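PDB 3L7Y: uncharacterized protein from Streptococcus mutans, which probably acts as a magnesium-dependent phosphatase of the haloacid dehalogenase (HAD) superfamily. Local coordinates for residues G53-L64 / H88-L96. Residues are numbered along the deposited sequence; the frame is centred on the assembly and turned at random.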
ATOM      1  N   GLY A  53      13.045  -6.550  -6.131  1.00 18.21           N
ATOM      2  CA  GLY A  53      12.692  -5.721  -4.994  1.00 19.43           C
ATOM      3  C   GLY A  53      13.528  -4.459  -4.920  1.00 19.41           C
ATOM      4  O   GLY A  53      13.576  -3.787  -3.885  1.00 14.13           O
ATOM      5  N   SER A  54      14.183  -4.124  -6.027  1.00 19.30           N
ATOM      6  CA  SER A  54      15.046  -2.951  -6.065  1.00 19.36           C
ATOM      7  C   SER A  54      14.598  -2.027  -7.197  1.00 17.27           C
ATOM      8  O   SER A  54      13.534  -2.226  -7.783  1.00 19.18           O
ATOM      9  CB  SER A  54      16.514  -3.369  -6.227  1.00 30.48           C
ATOM     10  OG  SER A  54      17.401  -2.262  -6.107  1.00 32.50           O
ATOM     11  N   TYR A  55      15.399  -1.012  -7.498  1.00 25.08           N
ATOM     12  CA  TYR A  55      15.072  -0.091  -8.582  1.00 27.34           C
ATOM     13  C   TYR A  55      16.315   0.681  -9.007  1.00 28.33           C
ATOM     14  O   TYR A  55      17.348   0.616  -8.346  1.00 23.36           O
ATOM     15  CB  TYR A  55      13.962   0.874  -8.153  1.00 15.96           C
ATOM     16  CG  TYR A  55      14.379   1.830  -7.060  1.00 22.15           C
ATOM     17  CD1 TYR A  55      14.317   1.463  -5.721  1.00 17.14           C
ATOM     18  CD2 TYR A  55      14.844   3.100  -7.370  1.00 25.97           C
ATOM     19  CE1 TYR A  55      14.709   2.347  -4.714  1.00 16.52           C
ATOM     20  CE2 TYR A  55      15.234   3.981  -6.381  1.00 24.96           C
ATOM     21  CZ  TYR A  55      15.161   3.600  -5.060  1.00 19.65           C
ATOM     22  OH  TYR A  55      15.555   4.489  -4.096  1.00 17.65           O
ATOM     23  N   ASP A  56      16.210   1.421 -10.102  1.00 20.07           N
ATOM     24  CA  ASP A  56      17.358   2.141 -10.645  1.00 23.50           C
ATOM     25  C   ASP A  56      17.643   3.394  -9.829  1.00 26.95           C
ATOM     26  O   ASP A  56      17.190   4.490 -10.165  1.00 25.34           O
ATOM     27  CB  ASP A  56      17.110   2.495 -12.115  1.00 20.42           C
ATOM     28  CG  ASP A  56      18.381   2.903 -12.839  0.50 20.86           C
ATOM     29  OD1 ASP A  56      19.239   3.556 -12.215  1.00 23.63           O
ATOM     30  OD2 ASP A  56      18.519   2.580 -14.036  1.00 22.34           O
ATOM     31  N   HIS A  57      18.397   3.219  -8.747  1.00 20.50           N
ATOM     32  CA  HIS A  57      18.634   4.292  -7.799  1.00 23.72           C
ATOM     33  C   HIS A  57      19.168   5.554  -8.467  1.00 29.40           C
ATOM     34  O   HIS A  57      18.638   6.644  -8.252  1.00 28.63           O
ATOM     35  CB  HIS A  57      19.594   3.825  -6.706  1.00 30.62           C
ATOM     36  CG  HIS A  57      18.963   2.902  -5.708  1.00 30.83           C
ATOM     37  ND1 HIS A  57      18.780   1.556  -5.950  1.00 32.17           N
ATOM     38  CD2 HIS A  57      18.472   3.131  -4.468  1.00 28.22           C
ATOM     39  CE1 HIS A  57      18.204   0.998  -4.902  1.00 34.22           C
ATOM     40  NE2 HIS A  57      18.004   1.932  -3.988  1.00 32.75           N
ATOM     41  N   ASN A  58      20.217   5.403  -9.272  1.00 26.82           N
ATOM     42  CA  ASN A  58      20.821   6.537  -9.957  1.00 33.74           C
ATOM     43  C   ASN A  58      19.817   7.268 -10.844  1.00 28.85           C
ATOM     44  O   ASN A  58      19.677   8.490 -10.763  1.00 28.60           O
ATOM     45  CB  ASN A  58      22.030   6.090 -10.783  1.00 39.74           C
ATOM     46  CG  ASN A  58      23.197   5.639  -9.920  1.00 49.66           C
ATOM     47  OD1 ASN A  58      23.513   6.256  -8.898  1.00 53.53           O
ATOM     48  ND2 ASN A  58      23.851   4.561 -10.335  1.00 54.89           N
ATOM     49  N   ARG A  59      19.116   6.518 -11.688  1.00 24.60           N
ATOM     50  CA  ARG A  59      18.180   7.127 -12.625  1.00 24.98           C
ATOM     51  C   ARG A  59      17.106   7.854 -11.832  1.00 22.90           C
ATOM     52  O   ARG A  59      16.701   8.960 -12.194  1.00 19.05           O
ATOM     53  CB  ARG A  59      17.569   6.084 -13.574  1.00 16.77           C
ATOM     54  CG  ARG A  59      16.602   6.657 -14.604  0.50 20.59           C
ATOM     55  CD  ARG A  59      16.080   5.591 -15.570  0.50 18.27           C
ATOM     56  NE  ARG A  59      15.308   6.189 -16.656  1.00 25.92           N
ATOM     57  CZ  ARG A  59      14.627   5.502 -17.570  1.00 20.22           C
ATOM     58  NH1 ARG A  59      14.613   4.173 -17.539  1.00 21.00           N
ATOM     59  NH2 ARG A  59      13.958   6.148 -18.514  1.00 20.60           N
ATOM     60  N   PHE A  60      16.663   7.238 -10.737  1.00 19.70           N
ATOM     61  CA  PHE A  60      15.628   7.843  -9.913  1.00 20.47           C
ATOM     62  C   PHE A  60      16.068   9.157  -9.277  1.00 18.45           C
ATOM     63  O   PHE A  60      15.340  10.144  -9.310  1.00 19.41           O
ATOM     64  CB  PHE A  60      15.154   6.911  -8.795  1.00 17.59           C
ATOM     65  CG  PHE A  60      14.236   7.597  -7.817  1.00 19.69           C
ATOM     66  CD1 PHE A  60      12.938   7.928  -8.186  1.00 18.66           C
ATOM     67  CD2 PHE A  60      14.678   7.955  -6.561  1.00 23.65           C
ATOM     68  CE1 PHE A  60      12.096   8.585  -7.300  1.00 17.30           C
ATOM     69  CE2 PHE A  60      13.843   8.608  -5.668  1.00 22.66           C
ATOM     70  CZ  PHE A  60      12.549   8.927  -6.041  1.00 18.67           C
ATOM     71  N   GLN A  61      17.244   9.164  -8.661  1.00 20.16           N
ATOM     72  CA  GLN A  61      17.686  10.363  -7.971  1.00 27.21           C
ATOM     73  C   GLN A  61      17.840  11.539  -8.944  1.00 27.13           C
ATOM     74  O   GLN A  61      17.577  12.684  -8.589  1.00 24.68           O
ATOM     75  CB  GLN A  61      18.970  10.097  -7.165  1.00 27.89           C
ATOM     76  CG  GLN A  61      18.698   9.282  -5.898  1.00 34.81           C
ATOM     77  CD  GLN A  61      19.940   8.989  -5.082  1.00 50.35           C
ATOM     78  OE1 GLN A  61      20.931   8.472  -5.601  1.00 58.01           O
ATOM     79  NE2 GLN A  61      19.885   9.302  -3.785  1.00 47.43           N
ATOM     80  N   ARG A  62      18.251  11.251 -10.176  1.00 23.79           N
ATOM     81  CA  ARG A  62      18.376  12.290 -11.188  1.00 19.15           C
ATOM     82  C   ARG A  62      16.987  12.778 -11.605  1.00 17.99           C
ATOM     83  O   ARG A  62      16.769  13.969 -11.838  1.00 18.24           O
ATOM     84  CB  ARG A  62      19.159  11.767 -12.399  0.50 24.62           C
ATOM     85  CG  ARG A  62      19.723  12.856 -13.299  0.50 37.32           C
ATOM     86  CD  ARG A  62      18.770  13.216 -14.430  0.50 43.99           C
ATOM     87  NE  ARG A  62      18.490  12.062 -15.285  0.50 45.09           N
ATOM     88  CZ  ARG A  62      17.530  11.430 -15.957  0.50 41.49           C
ATOM     89  NH1 ARG A  62      17.273  10.302 -16.609  0.50 38.33           N
ATOM     90  NH2 ARG A  62      16.243  11.627 -15.690  0.50 41.41           N
ATOM     91  N   ILE A  63      16.045  11.848 -11.702  1.00 19.42           N
ATOM     92  CA  ILE A  63      14.663  12.213 -11.974  1.00 18.57           C
ATOM     93  C   ILE A  63      14.117  13.062 -10.831  1.00 23.12           C
ATOM     94  O   ILE A  63      13.442  14.061 -11.057  1.00 16.49           O
ATOM     95  CB  ILE A  63      13.797  10.976 -12.198  1.00 20.52           C
ATOM     96  CG1 ILE A  63      14.144  10.339 -13.542  1.00 23.44           C
ATOM     97  CG2 ILE A  63      12.322  11.334 -12.171  1.00 24.96           C
ATOM     98  CD1 ILE A  63      13.274   9.139 -13.882  1.00 31.33           C
ATOM     99  N   LEU A  64      14.467  12.694  -9.605  1.00 15.79           N
ATOM    100  CA  LEU A  64      13.926  13.356  -8.429  1.00 17.44           C
ATOM    101  C   LEU A  64      14.368  14.819  -8.413  1.00 25.16           C
ATOM    102  O   LEU A  64      13.589  15.712  -8.077  1.00 19.07           O
ATOM    103  CB  LEU A  64      14.416  12.645  -7.159  1.00 16.12           C
ATOM    104  CG  LEU A  64      13.479  12.487  -5.964  1.00 23.75           C
ATOM    105  CD1 LEU A  64      14.282  12.601  -4.650  1.00 21.50           C
ATOM    106  CD2 LEU A  64      12.309  13.480  -6.002  1.00 21.93           C
ATOM    107  N   HIS A  88      13.710   2.280   1.430  1.00 22.93           N
ATOM    108  CA  HIS A  88      13.978   2.217  -0.007  1.00 21.00           C
ATOM    109  C   HIS A  88      14.593   3.527  -0.515  1.00 19.04           C
ATOM    110  O   HIS A  88      15.173   3.579  -1.597  1.00 18.32           O
ATOM    111  CB  HIS A  88      12.687   1.920  -0.791  1.00 27.46           C
ATOM    112  CG  HIS A  88      12.151   0.535  -0.597  1.00 23.02           C
ATOM    113  ND1 HIS A  88      12.704  -0.571  -1.205  1.00 25.00           N
ATOM    114  CD2 HIS A  88      11.090   0.081   0.112  1.00 23.73           C
ATOM    115  CE1 HIS A  88      12.020  -1.647  -0.868  1.00 25.20           C
ATOM    116  NE2 HIS A  88      11.034  -1.279  -0.068  1.00 26.02           N
ATOM    117  N   PHE A  89      14.452   4.587   0.271  1.00 20.62           N
ATOM    118  CA  PHE A  89      14.929   5.912  -0.104  1.00 20.40           C
ATOM    119  C   PHE A  89      15.849   6.481   0.990  1.00 25.46           C
ATOM    120  O   PHE A  89      15.597   7.557   1.544  1.00 20.44           O
ATOM    121  CB  PHE A  89      13.725   6.820  -0.360  1.00 16.27           C
ATOM    122  CG  PHE A  89      12.759   6.261  -1.381  1.00 24.01           C
ATOM    123  CD1 PHE A  89      11.626   5.567  -0.988  1.00 20.85           C
ATOM    124  CD2 PHE A  89      12.997   6.418  -2.732  1.00 20.12           C
ATOM    125  CE1 PHE A  89      10.740   5.054  -1.932  1.00 16.60           C
ATOM    126  CE2 PHE A  89      12.125   5.898  -3.672  1.00 25.53           C
ATOM    127  CZ  PHE A  89      10.993   5.214  -3.272  1.00 16.84           C
ATOM    128  N   PRO A  90      16.937   5.762   1.286  1.00 25.85           N
ATOM    129  CA  PRO A  90      17.770   6.088   2.451  1.00 29.22           C
ATOM    130  C   PRO A  90      18.253   7.526   2.415  1.00 31.69           C
ATOM    131  O   PRO A  90      18.339   8.161   3.472  1.00 29.15           O
ATOM    132  CB  PRO A  90      18.974   5.144   2.313  1.00 30.72           C
ATOM    133  CG  PRO A  90      18.583   4.116   1.307  1.00 39.12           C
ATOM    134  CD  PRO A  90      17.544   4.734   0.425  1.00 35.33           C
ATOM    135  N   ASP A  91      18.559   8.031   1.220  1.00 21.86           N
ATOM    136  CA  ASP A  91      19.213   9.325   1.099  1.00 21.02           C
ATOM    137  C   ASP A  91      18.277  10.462   0.711  1.00 27.34           C
ATOM    138  O   ASP A  91      18.717  11.603   0.591  1.00 23.18           O
ATOM    139  CB  ASP A  91      20.365   9.261   0.084  1.00 37.14           C
ATOM    140  CG  ASP A  91      21.430   8.237   0.454  1.00 41.58           C
ATOM    141  OD1 ASP A  91      21.656   7.996   1.662  1.00 34.96           O
ATOM    142  OD2 ASP A  91      22.044   7.675  -0.479  1.00 43.95           O
ATOM    143  N   CYS A  92      16.997  10.176   0.499  1.00 26.42           N
ATOM    144  CA  CYS A  92      16.103  11.248   0.090  1.00 23.60           C
ATOM    145  C   CYS A  92      14.678  11.107   0.620  1.00 20.83           C
ATOM    146  O   CYS A  92      13.814  11.899   0.258  1.00 28.12           O
ATOM    147  CB  CYS A  92      16.090  11.384  -1.445  1.00 16.17           C
ATOM    148  SG  CYS A  92      15.278  10.001  -2.237  1.00 21.54           S
ATOM    149  N   HIS A  93      14.440  10.123   1.487  1.00 24.24           N
ATOM    150  CA  HIS A  93      13.090   9.876   2.012  1.00 22.29           C
ATOM    151  C   HIS A  93      12.463  11.116   2.650  1.00 25.16           C
ATOM    152  O   HIS A  93      11.232  11.273   2.662  1.00 20.12           O
ATOM    153  CB  HIS A  93      13.086   8.713   3.016  1.00 32.13           C
ATOM    154  CG  HIS A  93      13.759   9.031   4.317  1.00 42.76           C
ATOM    155  ND1 HIS A  93      13.098   9.617   5.375  1.00 44.97           N
ATOM    156  CD2 HIS A  93      15.036   8.846   4.730  1.00 46.68           C
ATOM    157  CE1 HIS A  93      13.939   9.784   6.380  1.00 46.30           C
ATOM    158  NE2 HIS A  93      15.121   9.323   6.015  1.00 46.12           N
ATOM    159  N   GLU A  94      13.308  11.994   3.181  1.00 27.15           N
ATOM    160  CA  GLU A  94      12.829  13.187   3.870  1.00 26.77           C
ATOM    161  C   GLU A  94      12.316  14.223   2.878  1.00 29.79           C
ATOM    162  O   GLU A  94      11.721  15.229   3.268  1.00 35.87           O
ATOM    163  CB  GLU A  94      13.914  13.781   4.788  1.00 28.49           C
ATOM    164  CG  GLU A  94      14.886  14.726   4.092  0.50 40.32           C
ATOM    165  CD  GLU A  94      15.972  13.997   3.316  1.00 49.76           C
ATOM    166  OE1 GLU A  94      16.104  12.763   3.489  1.00 48.89           O
ATOM    167  OE2 GLU A  94      16.698  14.667   2.543  1.00 50.07           O
ATOM    168  N   GLN A  95      12.529  13.966   1.589  1.00 31.79           N
ATOM    169  CA  GLN A  95      12.069  14.874   0.538  1.00 31.20           C
ATOM    170  C   GLN A  95      10.798  14.368  -0.142  1.00 29.27           C
ATOM    171  O   GLN A  95      10.291  14.990  -1.076  1.00 29.01           O
ATOM    172  CB  GLN A  95      13.168  15.058  -0.505  1.00 28.39           C
ATOM    173  CG  GLN A  95      14.552  15.263   0.107  1.00 37.42           C
ATOM    174  CD  GLN A  95      15.666  15.149  -0.918  1.00 48.90           C
ATOM    175  OE1 GLN A  95      16.796  14.779  -0.590  1.00 61.61           O
ATOM    176  NE2 GLN A  95      15.353  15.462  -2.165  1.00 42.49           N
ATOM    177  N   LEU A  96      10.284  13.234   0.314  1.00 25.74           N
ATOM    178  CA  LEU A  96       9.150  12.629  -0.378  1.00 22.81           C
ATOM    179  C   LEU A  96       7.919  12.582   0.516  1.00 17.73           C
ATOM    180  O   LEU A  96       8.002  12.845   1.703  1.00 21.96           O
ATOM    181  CB  LEU A  96       9.500  11.220  -0.872  1.00 15.43           C
ATOM    182  CG  LEU A  96      10.863  10.967  -1.514  1.00 23.07           C
ATOM    183  CD1 LEU A  96      11.063   9.478  -1.672  1.00 13.69           C
ATOM    184  CD2 LEU A  96      11.008  11.689  -2.872  1.00 14.07           C
TER
HETATM  185  O   HOH W   1      14.621  -1.440  -2.817  1.00 41.76           O
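An aromatic cluster of Tyr55, Phe60 and Phe89 joins the first turn of helix 57-69 and the residues just before it to the loop that leads into strand 97-100. The Tyr55 hydroxyl donates a hydrogen bond to the carbonyl of His88, OH to O 2.7 Å, with the donor tilted 22° from the carbonyl plane; tyrosine suits this place because its ring packs while its hydroxyl satisfies a loop carbonyl. Its CG lies between the backbone N and the carbonyl carbon (chi1 67°), which turns the ring toward the loop, where CZ lies 4.1 Å from Phe89 CE2. Phe60 presents CE2 to Phe89 CD2 at 3.8 Å, the two ring planes inclined at 54°. In this HAD-like domain the cluster lies beside the central sheet: Phe60 also meets Phe74 of strand 73-77 edge-to-face, and Phe89 touches Val76. One helical turn on, Leu64 continues the apolar seam. Its CD1 reaches Cys92 SG at 3.7 Å and its CD2 meets Leu96 CD2 at 3.8 Å. The small, polarisable sulfur of Cys92 rests against both Leu64 CD1 and the edge of the Phe60 ring, SG to CE2 4.0 Å. Toward the magnesium site, one water bridges the two segments: it donates to Gly53 O and is hydrogen-bonded to His88 ND1 at 2.7 Å, in the plane of an imidazole whose side chain is about 5 Å from that of the magnesium ligand Asp45.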